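Hydroxyethylphosphonate dioxygenase (Streptomyces albus, PDB 6B9R) is an iron-dependent dioxygenase that binds 2-hydroxyethylphosphonate and probably cleaves its carbon-carbon bond to give hydroxymethylphosphonate. Local coordinates at residues W145-G159 and T178-F192. Sequence-based numbering, arbitrary orientation.
Sequences WNKGHLLYQFTYFVG and TGDSVWGLPFAPHSF. With FE (Fe (III) ion), chain E; 2HE ((2-hydroxyethyl)phosphonic acid), chain F.
His149, Gln153 and His190 meet at the iron, which they bind through NE2, OE1 and NE2. The substrate chelates the same ion through O3 and O4, and a water takes a sixth position. This is the two-histidine, one-glutamine site of a cupin-type barrel. The Gln153 amide is fixed at both ends: OE1 lies 2.1 Å from the iron, and NE2 gives one N-H to Thr155 OG1 at 2.6 Å, in the amide plane, and the other to substrate O4. His190 ND1 donates to Ala188 O (2.8 Å) in the ring plane, which sets the rotation of the imidazole. Its CG sits between backbone N and carbonyl carbon (chi1 54°), and this turns the ring back toward the metal.

Asn146 does several jobs. OD1 accepts from His190 N at 3.0 Å and from Gly148 N on the opposite face of its plane, the latter closing an Asx turn. ND2 lies over the His190 ring and reaches phosphonate O1 at 2.8 Å. With an alanine here, His190 N and Gly148 N would probably lose their shared acceptor, and the phosphonate one of its donors. Water 1 accepts from His149 N, and its O lies 2.8 Å from Ala188 O.

Further along, antiparallel backbone bonds pair Gln153 with Gly184 and Thr155 with Val182. Gly159 N closes the far end on Thr178 OG1 (2.7 Å). Lys29 and Trp449 of the second subunit also bind the substrate. Strand 152-158 lies between strands 202-208 and 181-184, and strand 307-310 follows 181-184 as the outermost strand within this chain. Strand 190-194 pairs with strand 161-167.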
# COMPACT_ATOMS: atom_id res chain seq x y z
N TRP A 145 8.32 19.18 25.72
CA TRP A 145 8.28 18.03 24.84
C TRP A 145 6.93 17.95 24.15
O TRP A 145 5.92 18.41 24.68
CB TRP A 145 8.50 16.75 25.64
CG TRP A 145 9.82 16.67 26.32
CD1 TRP A 145 10.21 17.34 27.43
CD2 TRP A 145 10.91 15.85 25.92
NE1 TRP A 145 11.51 16.99 27.76
CE2 TRP A 145 11.96 16.08 26.84
CE3 TRP A 145 11.12 14.95 24.87
CZ2 TRP A 145 13.18 15.44 26.74
CZ3 TRP A 145 12.34 14.32 24.77
CH2 TRP A 145 13.35 14.56 25.70
N ASN A 146 6.93 17.35 22.96
CA ASN A 146 5.66 16.99 22.35
C ASN A 146 5.27 15.58 22.81
O ASN A 146 5.97 14.94 23.60
CB ASN A 146 5.72 17.12 20.82
CG ASN A 146 6.62 16.08 20.14
OD1 ASN A 146 6.88 15.00 20.67
ND2 ASN A 146 7.08 16.41 18.94
N LYS A 147 4.14 15.10 22.32
CA LYS A 147 3.63 13.79 22.68
C LYS A 147 4.01 12.73 21.67
O LYS A 147 3.56 11.58 21.80
CB LYS A 147 2.10 13.85 22.83
CG LYS A 147 1.64 14.97 23.76
CD LYS A 147 0.12 15.00 23.88
CE LYS A 147 -0.36 16.18 24.71
NZ LYS A 147 -1.77 16.53 24.35
N GLY A 148 4.81 13.08 20.68
CA GLY A 148 5.04 12.20 19.55
C GLY A 148 3.88 12.29 18.58
O GLY A 148 2.76 12.64 18.97
N HIS A 149 4.14 11.99 17.32
CA HIS A 149 3.12 12.10 16.28
C HIS A 149 3.28 10.95 15.30
O HIS A 149 4.36 10.35 15.18
CB HIS A 149 3.21 13.47 15.58
CG HIS A 149 4.59 13.84 15.13
ND1 HIS A 149 5.29 13.11 14.19
CD2 HIS A 149 5.39 14.87 15.49
CE1 HIS A 149 6.47 13.67 14.00
NE2 HIS A 149 6.55 14.74 14.77
N LEU A 150 2.19 10.65 14.58
CA LEU A 150 2.18 9.46 13.74
C LEU A 150 3.24 9.52 12.65
O LEU A 150 3.88 8.51 12.35
CB LEU A 150 0.79 9.26 13.11
CG LEU A 150 0.74 8.11 12.09
CD1 LEU A 150 1.23 6.78 12.68
CD2 LEU A 150 -0.66 7.95 11.50
N LEU A 151 3.45 10.69 12.06
CA LEU A 151 4.31 10.76 10.88
C LEU A 151 5.77 10.50 11.24
O LEU A 151 6.25 10.92 12.30
CB LEU A 151 4.17 12.12 10.20
CG LEU A 151 2.81 12.37 9.54
CD1 LEU A 151 2.86 13.58 8.59
CD2 LEU A 151 2.36 11.12 8.80
N TYR A 152 6.46 9.77 10.37
CA TYR A 152 7.91 9.68 10.44
C TYR A 152 8.52 11.07 10.33
O TYR A 152 7.95 11.96 9.71
CB TYR A 152 8.44 8.80 9.31
CG TYR A 152 8.00 7.36 9.39
CD1 TYR A 152 6.74 6.96 8.95
CD2 TYR A 152 8.85 6.39 9.90
CE1 TYR A 152 6.34 5.64 9.03
CE2 TYR A 152 8.47 5.06 9.98
CZ TYR A 152 7.22 4.69 9.54
OH TYR A 152 6.85 3.38 9.63
N GLN A 153 9.70 11.26 10.91
CA GLN A 153 10.34 12.56 10.74
C GLN A 153 11.78 12.43 10.27
O GLN A 153 12.55 11.64 10.82
CB GLN A 153 10.30 13.39 12.01
CG GLN A 153 10.66 14.85 11.77
CD GLN A 153 10.30 15.73 12.95
OE1 GLN A 153 9.19 15.67 13.45
NE2 GLN A 153 11.25 16.55 13.39
N PHE A 154 12.12 13.19 9.25
CA PHE A 154 13.49 13.49 8.88
C PHE A 154 13.74 14.94 9.22
O PHE A 154 13.00 15.82 8.76
CB PHE A 154 13.75 13.25 7.39
CG PHE A 154 15.04 13.84 6.94
CD1 PHE A 154 16.23 13.18 7.17
CD2 PHE A 154 15.08 15.09 6.36
CE1 PHE A 154 17.44 13.74 6.80
CE2 PHE A 154 16.29 15.67 6.00
CZ PHE A 154 17.48 14.99 6.21
N THR A 155 14.78 15.21 10.01
CA THR A 155 15.07 16.56 10.44
C THR A 155 16.48 16.93 10.02
O THR A 155 17.42 16.16 10.25
CB THR A 155 14.92 16.69 11.96
OG1 THR A 155 13.58 16.32 12.33
CG2 THR A 155 15.15 18.12 12.38
N TYR A 156 16.61 18.10 9.41
CA TYR A 156 17.90 18.69 9.04
C TYR A 156 18.15 19.91 9.91
O TYR A 156 17.27 20.77 10.03
CB TYR A 156 17.89 19.08 7.56
CG TYR A 156 19.18 19.71 7.13
CD1 TYR A 156 20.24 18.93 6.70
CD2 TYR A 156 19.34 21.10 7.15
CE1 TYR A 156 21.43 19.52 6.29
CE2 TYR A 156 20.53 21.68 6.75
CZ TYR A 156 21.57 20.89 6.33
OH TYR A 156 22.75 21.48 5.93
N PHE A 157 19.34 20.00 10.51
CA PHE A 157 19.63 21.04 11.51
C PHE A 157 20.44 22.19 10.92
O PHE A 157 21.37 21.98 10.15
CB PHE A 157 20.39 20.43 12.69
CG PHE A 157 19.59 19.42 13.46
CD1 PHE A 157 18.72 19.81 14.46
CD2 PHE A 157 19.70 18.07 13.17
CE1 PHE A 157 17.98 18.88 15.17
CE2 PHE A 157 18.97 17.12 13.87
CZ PHE A 157 18.09 17.53 14.87
N VAL A 158 20.06 23.42 11.28
CA VAL A 158 20.83 24.62 10.95
C VAL A 158 21.13 25.35 12.26
O VAL A 158 20.22 25.71 13.00
CB VAL A 158 20.08 25.56 9.98
CG1 VAL A 158 20.93 26.80 9.71
CG2 VAL A 158 19.72 24.84 8.67
N GLY A 159 22.42 25.57 12.53
CA GLY A 159 22.81 26.30 13.71
C GLY A 159 22.84 25.42 14.94
O GLY A 159 22.66 24.20 14.87
N THR A 178 24.88 22.72 12.14
CA THR A 178 24.48 22.78 10.74
C THR A 178 24.97 21.57 9.95
O THR A 178 26.15 21.21 10.01
CB THR A 178 25.01 24.07 10.11
OG1 THR A 178 24.49 25.17 10.86
CG2 THR A 178 24.56 24.19 8.65
N GLY A 179 24.05 20.94 9.21
CA GLY A 179 24.37 19.80 8.39
C GLY A 179 24.18 18.45 9.05
O GLY A 179 24.27 17.43 8.36
N ASP A 180 23.95 18.41 10.37
CA ASP A 180 23.52 17.18 11.02
C ASP A 180 22.07 16.88 10.65
O ASP A 180 21.33 17.73 10.14
CB ASP A 180 23.67 17.29 12.54
CG ASP A 180 25.11 17.49 12.97
OD1 ASP A 180 26.00 17.04 12.23
OD2 ASP A 180 25.33 18.07 14.04
N SER A 181 21.65 15.65 10.93
CA SER A 181 20.29 15.23 10.59
C SER A 181 19.92 14.00 11.40
O SER A 181 20.78 13.28 11.91
CB SER A 181 20.16 14.97 9.09
OG SER A 181 21.01 13.91 8.68
N VAL A 182 18.62 13.75 11.50
CA VAL A 182 18.13 12.61 12.25
C VAL A 182 16.87 12.11 11.57
O VAL A 182 16.14 12.88 10.94
CB VAL A 182 17.87 12.97 13.73
CG1 VAL A 182 16.86 14.09 13.83
CG2 VAL A 182 17.44 11.73 14.55
N TRP A 183 16.65 10.80 11.65
CA TRP A 183 15.45 10.15 11.14
C TRP A 183 14.79 9.42 12.31
O TRP A 183 15.48 8.78 13.10
CB TRP A 183 15.81 9.17 10.00
CG TRP A 183 14.62 8.48 9.34
CD1 TRP A 183 13.96 8.88 8.20
CD2 TRP A 183 13.98 7.29 9.78
NE1 TRP A 183 12.95 7.99 7.91
CE2 TRP A 183 12.93 7.01 8.87
CE3 TRP A 183 14.18 6.42 10.86
CZ2 TRP A 183 12.10 5.90 9.00
CZ3 TRP A 183 13.35 5.32 11.00
CH2 TRP A 183 12.33 5.07 10.07
N GLY A 184 13.47 9.52 12.42
CA GLY A 184 12.80 9.10 13.64
C GLY A 184 11.47 8.42 13.36
O GLY A 184 10.78 8.72 12.39
N LEU A 185 11.11 7.50 14.27
CA LEU A 185 9.97 6.60 14.13
C LEU A 185 8.69 7.28 14.58
O LEU A 185 8.71 8.27 15.31
CB LEU A 185 10.22 5.34 14.95
CG LEU A 185 11.26 4.39 14.37
CD1 LEU A 185 11.55 3.25 15.36
CD2 LEU A 185 10.79 3.86 13.03
N PRO A 186 7.54 6.74 14.15
CA PRO A 186 6.25 7.28 14.60
C PRO A 186 6.12 7.31 16.12
O PRO A 186 6.59 6.41 16.82
CB PRO A 186 5.24 6.31 13.98
CG PRO A 186 5.91 5.77 12.77
CD PRO A 186 7.38 5.66 13.16
N PHE A 187 5.49 8.38 16.61
CA PHE A 187 5.09 8.56 18.01
C PHE A 187 6.28 8.61 18.98
O PHE A 187 6.10 8.48 20.20
CB PHE A 187 4.10 7.47 18.44
CG PHE A 187 2.80 7.54 17.71
CD1 PHE A 187 1.94 8.61 17.92
CD2 PHE A 187 2.45 6.56 16.80
CE1 PHE A 187 0.74 8.69 17.24
CE2 PHE A 187 1.24 6.63 16.13
CZ PHE A 187 0.39 7.71 16.35
N ALA A 188 7.48 8.84 18.48
CA ALA A 188 8.62 9.07 19.37
C ALA A 188 8.61 10.52 19.84
O ALA A 188 8.73 11.43 19.01
CB ALA A 188 9.92 8.75 18.65
N PRO A 189 8.46 10.78 21.14
CA PRO A 189 8.39 12.18 21.60
C PRO A 189 9.73 12.88 21.46
O PRO A 189 10.78 12.27 21.65
CB PRO A 189 7.99 12.05 23.08
CG PRO A 189 7.49 10.62 23.24
CD PRO A 189 8.26 9.82 22.24
N HIS A 190 9.69 14.17 21.13
CA HIS A 190 10.94 14.89 20.90
C HIS A 190 10.73 16.39 21.11
O HIS A 190 9.60 16.87 21.23
CB HIS A 190 11.51 14.59 19.51
CG HIS A 190 10.56 14.84 18.39
ND1 HIS A 190 9.59 13.93 18.01
CD2 HIS A 190 10.43 15.89 17.55
CE1 HIS A 190 8.91 14.42 16.99
NE2 HIS A 190 9.40 15.61 16.69
N SER A 191 11.85 17.11 21.18
CA SER A 191 11.84 18.56 21.32
C SER A 191 13.11 19.14 20.73
O SER A 191 14.08 18.42 20.44
CB SER A 191 11.68 18.98 22.78
OG SER A 191 11.39 20.37 22.88
N PHE A 192 13.11 20.47 20.55
CA PHE A 192 14.26 21.20 20.04
C PHE A 192 14.40 22.52 20.78
O PHE A 192 13.40 23.20 21.04
CB PHE A 192 14.15 21.52 18.54
CG PHE A 192 13.84 20.34 17.69
CD1 PHE A 192 12.52 19.97 17.46
CD2 PHE A 192 14.85 19.62 17.08
CE1 PHE A 192 12.20 18.88 16.65
CE2 PHE A 192 14.55 18.53 16.25
CZ PHE A 192 13.22 18.16 16.05
FE FE E . 8.10 16.37 15.14
O3 2HE F . 6.79 18.09 16.32
P 2HE F . 6.89 19.40 17.03
O1 2HE F . 6.67 19.20 18.61
O2 2HE F . 5.82 20.46 16.45
CA 2HE F . 8.57 19.98 16.71
CB 2HE F . 8.91 19.62 15.27
O4 2HE F . 9.24 18.23 15.13
O HOH W 1 6.96 11.64 16.88
O HOH W 2 8.03 10.74 14.49
O HOH W 3 7.40 17.82 13.14